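CalS11 (Micromonospora echinospora, PDB 3TOS) probably acts as an O-methyltransferase in calicheamicin biosynthesis, using S-adenosyl-L-methionine as methyl donor, and is caught here with the spent cofactor S-adenosyl-L-homocysteine. Local coordinates at residues 58-63 with 88-93; 110-115 with 190-195; 185-190 with 214-219; 239-244 with 251-256. One frame throughout, in Å; residues are numbered along the deposited sequence.

Contact 1 of 4, residues 58-63 with 88-93; sequences SMDALY and AALRGV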
# COMPACT_ATOMS: atom_id res chain seq x y z
N SER B 58 -20.50 9.82 14.05
CA SER B 58 -19.88 8.71 14.81
C SER B 58 -20.71 7.43 14.69
O SER B 58 -20.13 6.34 14.48
CB SER B 58 -19.74 9.06 16.30
OG SER B 58 -18.73 10.06 16.41
N MSE B 59 -22.04 7.53 14.75
CA MSE B 59 -22.88 6.33 14.53
C MSE B 59 -22.67 5.75 13.14
O MSE B 59 -22.64 4.50 12.98
CB MSE B 59 -24.35 6.63 14.79
CG MSE B 59 -24.69 7.04 16.23
SE MSE B 59 -24.04 5.84 17.63
CE MSE B 59 -22.45 6.83 18.19
N ASP B 60 -22.55 6.63 12.15
CA ASP B 60 -22.29 6.20 10.79
C ASP B 60 -20.93 5.49 10.69
O ASP B 60 -20.81 4.48 9.98
CB ASP B 60 -22.34 7.40 9.82
CG ASP B 60 -21.95 7.03 8.43
OD1 ASP B 60 -22.76 6.36 7.79
OD2 ASP B 60 -20.88 7.44 7.94
N ALA B 61 -19.91 6.00 11.40
CA ALA B 61 -18.58 5.38 11.36
C ALA B 61 -18.64 3.98 11.99
O ALA B 61 -18.04 3.03 11.45
CB ALA B 61 -17.57 6.25 12.12
N LEU B 62 -19.36 3.82 13.11
CA LEU B 62 -19.47 2.48 13.72
C LEU B 62 -20.24 1.52 12.81
O LEU B 62 -19.80 0.37 12.57
CB LEU B 62 -20.18 2.53 15.08
CG LEU B 62 -19.44 3.35 16.15
CD1 LEU B 62 -20.34 3.37 17.39
CD2 LEU B 62 -18.04 2.73 16.57
N TYR B 63 -21.33 2.01 12.21
CA TYR B 63 -22.13 1.15 11.34
C TYR B 63 -21.31 0.71 10.13
O TYR B 63 -21.31 -0.45 9.72
CB TYR B 63 -23.40 1.89 10.89
CG TYR B 63 -24.52 1.03 10.30
CD1 TYR B 63 -24.27 -0.19 9.66
CD2 TYR B 63 -25.83 1.37 10.50
CE1 TYR B 63 -25.27 -0.97 9.16
CE2 TYR B 63 -26.84 0.56 10.01
CZ TYR B 63 -26.57 -0.53 9.29
OH TYR B 63 -27.64 -1.29 8.83
N ALA B 88 -31.80 3.34 11.91
CA ALA B 88 -32.84 2.99 10.97
C ALA B 88 -32.62 3.63 9.59
O ALA B 88 -32.84 2.98 8.55
CB ALA B 88 -34.20 3.43 11.52
N ALA B 89 -32.18 4.90 9.59
CA ALA B 89 -31.94 5.59 8.33
C ALA B 89 -30.69 5.03 7.66
O ALA B 89 -30.66 4.83 6.44
CB ALA B 89 -31.80 7.12 8.57
N LEU B 90 -29.63 4.81 8.44
CA LEU B 90 -28.40 4.28 7.87
C LEU B 90 -28.57 2.86 7.31
O LEU B 90 -27.92 2.51 6.33
CB LEU B 90 -27.27 4.29 8.94
CG LEU B 90 -26.79 5.66 9.43
CD1 LEU B 90 -25.82 5.48 10.62
CD2 LEU B 90 -26.13 6.45 8.30
N ARG B 91 -29.41 2.07 7.94
CA ARG B 91 -29.68 0.72 7.42
C ARG B 91 -30.34 0.82 6.05
O ARG B 91 -30.09 -0.02 5.16
CB ARG B 91 -30.52 -0.07 8.44
CG ARG B 91 -30.89 -1.47 8.00
CD ARG B 91 -31.75 -2.19 9.03
NE ARG B 91 -33.03 -1.49 9.23
CZ ARG B 91 -33.91 -1.80 10.20
NH1 ARG B 91 -33.66 -2.83 11.03
NH2 ARG B 91 -35.04 -1.08 10.33
N GLY B 92 -31.14 1.87 5.84
CA GLY B 92 -31.71 2.09 4.49
C GLY B 92 -30.60 2.50 3.52
O GLY B 92 -30.54 2.01 2.36
N VAL B 93 -29.73 3.43 3.94
CA VAL B 93 -28.64 3.80 3.07
C VAL B 93 -27.74 2.64 2.64
O VAL B 93 -27.43 2.50 1.43
CB VAL B 93 -27.73 4.86 3.76
CG1 VAL B 93 -26.58 5.22 2.90
CG2 VAL B 93 -28.59 6.13 4.12
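The Y63 ring reaches along the flank of L90 and ends against the backbone of R91. Its CD2 touches L90 CB at 3.6 Å, the two side chains sliding past one another in opposite directions. With CG opposite the backbone N (chi1 -164°), the ring extends toward helix 82-94, and Y63 OH arrives 3.2 Å from R91 CB. That hydroxyl is not idle, since it hydrogen-bonds E95, just past the second segment. L90 lies alongside the ring, between it and D60: its CD1 is 3.6 Å from D60 CA, and its CD2 meets D60 OD1 at 3.4 Å, the leucine and aspartate side chains crossing nearly at right angles. The D60 carboxylate is paired at both oxygens, OD1 with the hydroxyl of Y94 and OD2 with the guanidinium of R64. R91 offers its backbone N and CA to ring atoms CE2 and CZ, and its CB and CG to the hydroxyl; its chain bends at chi3 and carries the guanidinium away to a salt bridge with E148. Losing the ring to an alanine at Y63 would probably leave E95 without its hydroxyl mate and open a gap beside L90. The two helices run the same general way, crossing at -48° with axes 10.7 Å apart; between the segments the contact is apolar, while D60 to Y94 adds a polar tie a turn further on. L57 of a neighbouring subunit packs on both D60 and L90. M59, a selenomethionine, and L62 rest on Y187 of strand 183-188, placing helix 50-65 against the central sheet, with helix 82-94 on its flank.

Contact 2 of 4, residues 110-115 with 190-195; sequences TGFPDV and LDLYEP. With SAH (S-adenosyl-L-homocysteine), chain O.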
# COMPACT_ATOMS: atom_id res chain seq x y z
N THR B 110 -38.24 4.41 31.78
CA THR B 110 -38.65 5.16 32.98
C THR B 110 -37.42 5.65 33.73
O THR B 110 -37.46 5.98 34.93
CB THR B 110 -39.50 4.28 33.93
OG1 THR B 110 -38.77 3.10 34.28
CG2 THR B 110 -40.77 3.82 33.23
N GLY B 111 -36.30 5.73 33.03
CA GLY B 111 -35.11 6.27 33.68
C GLY B 111 -34.32 5.24 34.45
O GLY B 111 -34.69 4.07 34.52
N PHE B 112 -33.23 5.68 35.07
CA PHE B 112 -32.44 4.71 35.83
C PHE B 112 -33.28 3.96 36.86
O PHE B 112 -34.02 4.58 37.63
CB PHE B 112 -31.34 5.45 36.65
CG PHE B 112 -30.28 6.13 35.83
CD1 PHE B 112 -29.81 5.62 34.63
CD2 PHE B 112 -29.67 7.27 36.36
CE1 PHE B 112 -28.82 6.28 33.91
CE2 PHE B 112 -28.64 7.92 35.64
CZ PHE B 112 -28.22 7.42 34.42
N PRO B 113 -33.21 2.61 36.92
CA PRO B 113 -34.08 1.91 37.89
C PRO B 113 -33.52 1.82 39.31
O PRO B 113 -34.28 1.62 40.28
CB PRO B 113 -34.19 0.50 37.30
CG PRO B 113 -32.84 0.32 36.62
CD PRO B 113 -32.49 1.67 36.02
N ASP B 114 -32.19 1.92 39.42
CA ASP B 114 -31.48 1.99 40.70
C ASP B 114 -30.12 2.52 40.35
O ASP B 114 -29.75 2.54 39.15
CB ASP B 114 -31.34 0.61 41.34
CG ASP B 114 -30.93 -0.46 40.35
OD1 ASP B 114 -29.90 -0.35 39.65
OD2 ASP B 114 -31.69 -1.40 40.23
N VAL B 115 -29.36 2.99 41.34
CA VAL B 115 -27.95 3.16 41.05
C VAL B 115 -27.05 2.55 42.12
O VAL B 115 -27.49 2.27 43.24
CB VAL B 115 -27.57 4.68 40.84
CG1 VAL B 115 -28.51 5.34 39.82
CG2 VAL B 115 -27.62 5.46 42.16
N LEU B 190 -25.83 2.98 28.94
CA LEU B 190 -26.64 2.89 30.17
C LEU B 190 -26.09 3.73 31.28
O LEU B 190 -26.81 3.94 32.29
CB LEU B 190 -26.64 1.43 30.70
CG LEU B 190 -27.12 0.34 29.73
CD1 LEU B 190 -26.51 -1.00 30.19
CD2 LEU B 190 -28.65 0.26 29.85
N ASP B 191 -24.83 4.18 31.15
CA ASP B 191 -24.12 5.00 32.19
C ASP B 191 -23.68 4.25 33.44
O ASP B 191 -22.61 4.52 33.96
CB ASP B 191 -24.92 6.26 32.59
CG ASP B 191 -25.17 7.17 31.41
OD1 ASP B 191 -24.19 7.45 30.66
OD2 ASP B 191 -26.35 7.58 31.16
N LEU B 192 -24.52 3.32 33.92
CA LEU B 192 -24.39 2.76 35.28
C LEU B 192 -23.60 1.47 35.25
O LEU B 192 -23.72 0.65 34.30
CB LEU B 192 -25.78 2.45 35.84
CG LEU B 192 -26.68 3.68 35.84
CD1 LEU B 192 -28.07 3.20 36.35
CD2 LEU B 192 -26.08 4.73 36.83
N TYR B 193 -22.86 1.25 36.35
CA TYR B 193 -22.02 0.07 36.51
C TYR B 193 -22.75 -1.27 36.43
O TYR B 193 -22.38 -2.12 35.60
CB TYR B 193 -21.32 0.20 37.87
CG TYR B 193 -20.74 -1.10 38.39
CD1 TYR B 193 -19.72 -1.74 37.69
CD2 TYR B 193 -21.17 -1.62 39.60
CE1 TYR B 193 -19.19 -2.92 38.13
CE2 TYR B 193 -20.67 -2.86 40.05
CZ TYR B 193 -19.67 -3.50 39.30
OH TYR B 193 -19.09 -4.69 39.73
N GLU B 194 -23.76 -1.48 37.26
CA GLU B 194 -24.36 -2.85 37.38
C GLU B 194 -24.98 -3.36 36.06
O GLU B 194 -24.70 -4.49 35.66
CB GLU B 194 -25.39 -2.91 38.52
CG GLU B 194 -24.71 -2.77 39.87
CD GLU B 194 -25.65 -3.06 41.01
OE1 GLU B 194 -26.64 -3.83 40.82
OE2 GLU B 194 -25.38 -2.62 42.14
N PRO B 195 -25.83 -2.57 35.41
CA PRO B 195 -26.42 -3.12 34.19
C PRO B 195 -25.38 -3.25 33.09
O PRO B 195 -25.49 -4.16 32.27
CB PRO B 195 -27.47 -2.05 33.83
CG PRO B 195 -27.07 -0.83 34.52
CD PRO B 195 -26.48 -1.30 35.83
N SAH O . -28.78 6.63 23.79
CA SAH O . -29.59 7.80 24.28
CB SAH O . -29.23 8.22 25.69
CG SAH O . -29.58 7.13 26.73
SD SAH O . -29.62 7.85 28.36
C SAH O . -29.29 8.95 23.32
O SAH O . -29.88 10.07 23.47
OXT SAH O . -28.57 8.79 22.33
C5' SAH O . -29.38 6.43 29.44
C4' SAH O . -30.52 5.36 29.36
O4' SAH O . -30.08 4.17 30.02
C3' SAH O . -31.74 5.87 30.15
O3' SAH O . -32.88 6.02 29.27
C2' SAH O . -31.92 4.80 31.22
O2' SAH O . -33.29 4.51 31.57
C1' SAH O . -31.22 3.58 30.58
N9 SAH O . -30.79 2.59 31.59
C8 SAH O . -29.87 2.74 32.58
N7 SAH O . -29.87 1.59 33.30
C5 SAH O . -30.79 0.73 32.79
C6 SAH O . -31.23 -0.63 33.13
N6 SAH O . -30.73 -1.26 34.22
N1 SAH O . -32.18 -1.17 32.33
C2 SAH O . -32.69 -0.50 31.24
N3 SAH O . -32.38 0.77 30.92
C4 SAH O . -31.38 1.37 31.65
O HOH W 1 -27.72 -0.63 43.22
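V115 and L192 bring an irregular loop closest to a turn that runs into helix 193-203, with CA atoms 6.8 Å apart. The pairing belongs to the cofactor end of a Rossmann-like methyltransferase domain, where the loop after strand 103-107 faces the turn that follows strand 183-188. D191 has a positive phi (74°) with negative psi, as in a gamma turn, and L192 N bonds weakly to L190 O across it; L192 stands at the N-cap position of the helix. From there the isobutyl group of L192 enters the loop: its CG lies over one face of the F112 ring, a CH-pi contact 4.1 Å from the centroid and displaced toward the rim. Its CD1 touches F112 CD1 at 3.4 Å, while CD2 meets V115 CG1. The ring edge does different work, lying in plane with both C8 of the S-adenosyl-L-homocysteine adenine and D191 OD2, the carboxylate being turned almost perpendicular to the ring. F130 meets the same phenylalanine with planes at about 85°. Apolar side chains of both segments pack round the adenine: L190 CD2 lies 3.5 Å from ligand C4, and P195 approaches the exocyclic amine, as does P113 in one of its two conformers. D107, from outside the segments, hydrogen-bonds the cofactor as well. E194 forms a salt bridge with R168. Farther out, a water donates to E194 OE2 at 3.3 Å and, weakly, to V115 O, bridging loop and helix start.

Contact 3 of 4, residues 185-190 with 214-219; sequences LAYFDL and AFDELD. With NA (sodium ion), chain Q; SAH (S-adenosyl-L-homocysteine), chain O; GLU (glutamic acid), chain P.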
# COMPACT_ATOMS: atom_id res chain seq x y z
N LEU B 185 -22.99 -5.06 16.33
CA LEU B 185 -22.65 -3.80 16.99
C LEU B 185 -23.46 -3.73 18.29
O LEU B 185 -24.68 -3.86 18.28
CB LEU B 185 -22.96 -2.58 16.06
CG LEU B 185 -22.88 -1.17 16.67
CD1 LEU B 185 -21.45 -0.89 17.19
CD2 LEU B 185 -23.32 -0.16 15.62
N ALA B 186 -22.77 -3.57 19.41
CA ALA B 186 -23.37 -3.47 20.75
C ALA B 186 -23.00 -2.10 21.27
O ALA B 186 -21.79 -1.82 21.50
CB ALA B 186 -22.84 -4.54 21.68
N TYR B 187 -24.01 -1.20 21.35
CA TYR B 187 -23.79 0.19 21.79
C TYR B 187 -24.21 0.36 23.24
O TYR B 187 -25.40 0.38 23.56
CB TYR B 187 -24.51 1.18 20.84
CG TYR B 187 -23.93 2.57 21.04
CD1 TYR B 187 -24.43 3.44 22.02
CD2 TYR B 187 -22.83 3.00 20.29
CE1 TYR B 187 -23.83 4.67 22.27
CE2 TYR B 187 -22.23 4.24 20.51
CZ TYR B 187 -22.73 5.05 21.50
OH TYR B 187 -22.12 6.28 21.72
N PHE B 188 -23.24 0.51 24.13
CA PHE B 188 -23.54 0.69 25.54
C PHE B 188 -23.72 2.15 25.90
O PHE B 188 -22.77 2.95 25.87
CB PHE B 188 -22.36 0.13 26.37
CG PHE B 188 -22.38 -1.37 26.44
CD1 PHE B 188 -21.87 -2.15 25.38
CD2 PHE B 188 -22.88 -1.99 27.55
CE1 PHE B 188 -21.90 -3.56 25.44
CE2 PHE B 188 -22.91 -3.37 27.64
CZ PHE B 188 -22.39 -4.20 26.57
N ASP B 189 -24.92 2.48 26.32
CA ASP B 189 -25.23 3.84 26.76
C ASP B 189 -26.16 3.84 27.97
O ASP B 189 -27.13 4.62 28.06
CB ASP B 189 -25.88 4.66 25.62
CG ASP B 189 -25.78 6.15 25.85
OD1 ASP B 189 -25.17 6.57 26.84
OD2 ASP B 189 -26.33 6.91 25.01
N LEU B 190 -25.83 2.98 28.94
CA LEU B 190 -26.64 2.89 30.17
C LEU B 190 -26.09 3.73 31.28
O LEU B 190 -26.81 3.94 32.29
CB LEU B 190 -26.64 1.43 30.70
CG LEU B 190 -27.12 0.34 29.73
CD1 LEU B 190 -26.51 -1.00 30.19
CD2 LEU B 190 -28.65 0.26 29.85
N ALA B 214 -19.11 -0.74 21.63
CA ALA B 214 -18.89 0.69 21.85
C ALA B 214 -19.49 1.20 23.15
O ALA B 214 -20.48 0.66 23.63
CB ALA B 214 -19.46 1.49 20.67
N PHE B 215 -18.84 2.21 23.73
CA PHE B 215 -19.24 2.77 25.03
C PHE B 215 -19.37 4.26 24.89
O PHE B 215 -18.50 4.93 24.32
CB PHE B 215 -18.17 2.49 26.09
CG PHE B 215 -18.00 1.02 26.39
CD1 PHE B 215 -16.98 0.31 25.77
CD2 PHE B 215 -18.87 0.37 27.27
CE1 PHE B 215 -16.81 -1.03 26.04
CE2 PHE B 215 -18.70 -0.99 27.56
CZ PHE B 215 -17.70 -1.70 26.92
N ASP B 216 -20.46 4.79 25.45
CA ASP B 216 -20.76 6.23 25.34
C ASP B 216 -20.06 7.08 26.38
O ASP B 216 -19.86 8.26 26.15
CB ASP B 216 -22.31 6.44 25.42
CG ASP B 216 -22.74 7.78 24.88
OD1 ASP B 216 -23.00 8.69 25.69
OD2 ASP B 216 -22.89 7.89 23.65
N GLU B 217 -19.67 6.47 27.51
CA GLU B 217 -19.08 7.26 28.66
C GLU B 217 -17.93 6.52 29.36
O GLU B 217 -17.73 6.70 30.56
CB GLU B 217 -20.17 7.65 29.69
CG GLU B 217 -21.32 8.50 29.09
CD GLU B 217 -20.91 9.93 28.76
OE1 GLU B 217 -19.75 10.25 28.98
OE2 GLU B 217 -21.77 10.73 28.29
N LEU B 218 -17.13 5.77 28.60
CA LEU B 218 -16.17 4.82 29.19
C LEU B 218 -15.21 5.54 30.16
O LEU B 218 -14.92 5.04 31.20
CB LEU B 218 -15.36 4.13 28.09
CG LEU B 218 -14.37 3.06 28.62
CD1 LEU B 218 -15.13 1.96 29.36
CD2 LEU B 218 -13.56 2.49 27.46
N ASP B 219 -14.69 6.69 29.77
CA ASP B 219 -13.63 7.38 30.52
C ASP B 219 -14.12 8.74 31.07
O ASP B 219 -13.29 9.61 31.41
CB ASP B 219 -12.37 7.54 29.67
CG ASP B 219 -12.62 8.34 28.39
OD1 ASP B 219 -13.75 8.35 27.85
OD2 ASP B 219 -11.64 8.91 27.86
NA NA Q . -20.91 10.68 25.57
N SAH O . -28.78 6.63 23.79
CA SAH O . -29.59 7.80 24.28
CB SAH O . -29.23 8.22 25.69
CG SAH O . -29.58 7.13 26.73
SD SAH O . -29.62 7.85 28.36
C SAH O . -29.29 8.95 23.32
O SAH O . -29.88 10.07 23.47
OXT SAH O . -28.57 8.79 22.33
C5' SAH O . -29.38 6.43 29.44
C4' SAH O . -30.52 5.36 29.36
O4' SAH O . -30.08 4.17 30.02
C3' SAH O . -31.74 5.87 30.15
O3' SAH O . -32.88 6.02 29.27
C2' SAH O . -31.92 4.80 31.22
O2' SAH O . -33.29 4.51 31.57
C1' SAH O . -31.22 3.58 30.58
N9 SAH O . -30.79 2.59 31.59
C8 SAH O . -29.87 2.74 32.58
N7 SAH O . -29.87 1.59 33.30
C5 SAH O . -30.79 0.73 32.79
C6 SAH O . -31.23 -0.63 33.13
N6 SAH O . -30.73 -1.26 34.22
N1 SAH O . -32.18 -1.17 32.33
C2 SAH O . -32.69 -0.50 31.24
N3 SAH O . -32.38 0.77 30.92
C4 SAH O . -31.38 1.37 31.65
N GLU P . -24.31 9.99 27.52
CA GLU P . -25.29 11.11 27.28
C GLU P . -24.63 12.16 26.38
O GLU P . -23.46 11.98 25.97
CB GLU P . -25.74 11.77 28.62
CG GLU P . -24.56 12.40 29.40
CD GLU P . -24.96 12.99 30.76
OE1 GLU P . -26.16 13.31 30.97
OE2 GLU P . -24.06 13.22 31.58
OXT GLU P . -25.20 13.22 26.06
O HOH W 2 -25.64 9.34 24.59
O HOH W 3 -19.80 12.99 24.02
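A214 N donates to A186 O over 2.9 Å and almost straight, the first of three backbone bonds between the parallel strands 183-188 and 211-215. F188 N donates to A214 O at 2.8 Å, and D216 N reaches F188 O at 3.0 Å in a more bent bond, at the edge of the ligand site. On the side of the sheet carrying Y187 and A214, the tyrosine ring brushes the alanine methyl, and Y187 OH donates over 2.6 Å to D216 OD2, which accepts on its anti lone pair, the one away from OD1. That bond helps to fix the carboxylate's rotation, with OD1 turned to the ligands. D216 OD1 accepts from the amino group of the bound glutamate, its OD1 to ligand N distance being 2.6 Å; it also takes a water and coordinates the sodium ion 2.9 Å away. The carbonyl of D216 is a further sodium ligand. E217 OE2, in one of two conformers, binds the metal and the glutamate N, with 2.8 Å between OE2 and that nitrogen. D189 OD2 accepts from N of S-adenosyl-L-homocysteine at 2.8 Å and from the same water, which thus ties D189 to D216. F188 and F215, on the opposite side, lie side by side with planes 29° apart and little overlap. W223 also hydrogen-bonds the glutamate. Acidic groups crowded at the strand ends are thus matched by two amino groups and a metal, and the site holds the cofactor product and a glutamate next to each other.

Contact 4 of 4, residues 239-244 with 251-256; sequences APLRLL and AYLRWG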
# COMPACT_ATOMS: atom_id res chain seq x y z
N ALA B 239 -8.87 -5.87 24.58
CA ALA B 239 -8.90 -5.51 23.16
C ALA B 239 -8.46 -4.05 23.06
O ALA B 239 -8.34 -3.37 24.08
CB ALA B 239 -10.33 -5.64 22.63
N PRO B 240 -8.18 -3.57 21.82
CA PRO B 240 -7.74 -2.17 21.71
C PRO B 240 -8.92 -1.23 21.71
O PRO B 240 -9.74 -1.23 20.78
CB PRO B 240 -7.07 -2.11 20.33
CG PRO B 240 -6.94 -3.63 19.88
CD PRO B 240 -8.12 -4.29 20.54
N LEU B 241 -9.02 -0.40 22.75
CA LEU B 241 -10.07 0.63 22.76
C LEU B 241 -9.62 1.83 21.92
O LEU B 241 -8.45 2.26 22.01
CB LEU B 241 -10.29 1.07 24.20
CG LEU B 241 -11.15 0.08 25.00
CD1 LEU B 241 -10.88 0.30 26.50
CD2 LEU B 241 -12.62 0.17 24.66
N ARG B 242 -10.55 2.37 21.12
CA ARG B 242 -10.22 3.45 20.19
C ARG B 242 -11.25 4.55 20.29
O ARG B 242 -12.39 4.32 20.70
CB ARG B 242 -10.22 2.94 18.75
CG ARG B 242 -9.09 1.95 18.48
CD ARG B 242 -7.73 2.71 18.45
NE ARG B 242 -6.62 1.77 18.22
CZ ARG B 242 -5.92 1.13 19.18
NH1 ARG B 242 -6.21 1.30 20.48
NH2 ARG B 242 -4.90 0.31 18.81
N LEU B 243 -10.81 5.76 19.91
CA LEU B 243 -11.69 6.89 19.64
C LEU B 243 -11.77 7.11 18.15
O LEU B 243 -10.84 6.74 17.42
CB LEU B 243 -11.06 8.19 20.20
CG LEU B 243 -10.90 8.30 21.73
CD1 LEU B 243 -10.30 9.68 22.03
CD2 LEU B 243 -12.23 8.14 22.42
N LEU B 244 -12.85 7.77 17.68
CA LEU B 244 -12.79 8.42 16.38
C LEU B 244 -12.08 9.78 16.64
O LEU B 244 -12.54 10.51 17.51
CB LEU B 244 -14.23 8.68 15.87
CG LEU B 244 -15.02 7.36 15.74
CD1 LEU B 244 -16.49 7.61 15.45
CD2 LEU B 244 -14.40 6.41 14.68
N ALA B 251 -16.00 5.36 22.77
CA ALA B 251 -14.82 4.52 22.76
C ALA B 251 -15.29 3.15 22.27
O ALA B 251 -16.34 2.68 22.70
CB ALA B 251 -14.26 4.39 24.15
N TYR B 252 -14.52 2.52 21.38
CA TYR B 252 -15.02 1.27 20.82
C TYR B 252 -13.87 0.32 20.57
O TYR B 252 -12.74 0.72 20.38
CB TYR B 252 -15.79 1.53 19.49
CG TYR B 252 -14.92 1.95 18.34
CD1 TYR B 252 -14.45 3.27 18.23
CD2 TYR B 252 -14.61 1.05 17.33
CE1 TYR B 252 -13.65 3.66 17.17
CE2 TYR B 252 -13.80 1.42 16.26
CZ TYR B 252 -13.32 2.73 16.20
OH TYR B 252 -12.54 3.06 15.12
N LEU B 253 -14.20 -0.96 20.63
CA LEU B 253 -13.22 -2.01 20.35
C LEU B 253 -13.77 -2.98 19.28
O LEU B 253 -14.98 -3.14 19.14
CB LEU B 253 -12.87 -2.74 21.65
CG LEU B 253 -14.01 -3.51 22.33
CD1 LEU B 253 -14.07 -4.95 21.76
CD2 LEU B 253 -13.68 -3.55 23.82
N ARG B 254 -12.87 -3.66 18.60
CA ARG B 254 -13.21 -4.66 17.59
C ARG B 254 -12.93 -5.97 18.30
O ARG B 254 -11.76 -6.28 18.62
CB ARG B 254 -12.33 -4.52 16.34
CG ARG B 254 -12.71 -5.41 15.16
CD ARG B 254 -12.20 -4.76 13.89
NE ARG B 254 -12.32 -5.55 12.68
CZ ARG B 254 -11.37 -6.38 12.23
NH1 ARG B 254 -10.25 -6.57 12.93
NH2 ARG B 254 -11.55 -7.01 11.09
N TRP B 255 -13.99 -6.72 18.57
CA TRP B 255 -13.84 -7.97 19.32
C TRP B 255 -12.78 -8.89 18.69
O TRP B 255 -12.79 -9.15 17.45
CB TRP B 255 -15.20 -8.70 19.35
CG TRP B 255 -15.24 -9.82 20.34
CD1 TRP B 255 -15.25 -11.19 20.05
CD2 TRP B 255 -15.24 -9.70 21.77
NE1 TRP B 255 -15.25 -11.87 21.23
CE2 TRP B 255 -15.26 -11.01 22.29
CE3 TRP B 255 -15.20 -8.61 22.67
CZ2 TRP B 255 -15.25 -11.28 23.67
CZ3 TRP B 255 -15.24 -8.87 24.01
CH2 TRP B 255 -15.26 -10.20 24.51
N GLY B 256 -11.85 -9.35 19.54
CA GLY B 256 -10.83 -10.30 19.16
C GLY B 256 -9.54 -9.65 18.72
O GLY B 256 -8.55 -10.37 18.45
O HOH W 4 -10.23 -2.38 18.35
O HOH W 5 -10.83 5.26 15.23
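R242 O is approached by two groups across the hairpin: Y252 N donates to it at 2.9 Å, in the carbonyl plane, and A251 makes a CA-H...O contact, with 3.2 Å between A251 CA and R242 O. The return bond, R242 N to Y252 O, is 2.8 Å long, making R242 and Y252 a hydrogen-bonded antiparallel pair. Their side chains lie on the same side of the sheet. Y252 CG sits between its backbone N and carbonyl carbon (chi1 70°), which lays the ring across the partner strand so that R242 CB rests over it, 4.2 Å from the centroid. L244 CD2 touches ring atom CE1 of Y252 at 3.8 Å, the two side chains crossing nearly at a right angle. Y252 OH pairs with Q65 and with a water that donates to L243 O. A phenylalanine in place of Y252 would probably leave Q65 and that water without their hydroxyl partner. R242 turns away at chi2; its NH1 bonds L241 O from above the carbonyl plane and also K209 O of a neighbouring subunit, while P240 CB sits over one face of the guanidinium, toward its rim. Past the pair, L253 packs on A239 CB and L241 CD2, with M230 of helix 225-233 behind. A second water joins P240 O to R254 N. Between these sheet-ending strands just two backbone bonds are made, and water, leucine contacts and a neighbouring subunit add to them.

How the contacts relate
From the N terminus, contact 1 comes first: it closes a loop of 24 residues containing strand 72-76, setting helix 50-65 beside helix 82-94. Contact 2 then opens at 110 and spans 74 residues to reach 190-195. Contact 3 begins inside that span, at 185, shares L190 with it and closes beyond it at 214-219, so the two cross; both touch the cofactor. Contact 4 follows in series, a short hairpin at the C-terminal end. The sheet connects them: F215 N probably bonds A251 O between contacts 3 and 4, while L62 packs on Y187 and A214 of contact 3 and on Y252 of contact 4. Contacts 1 and 2 do not touch.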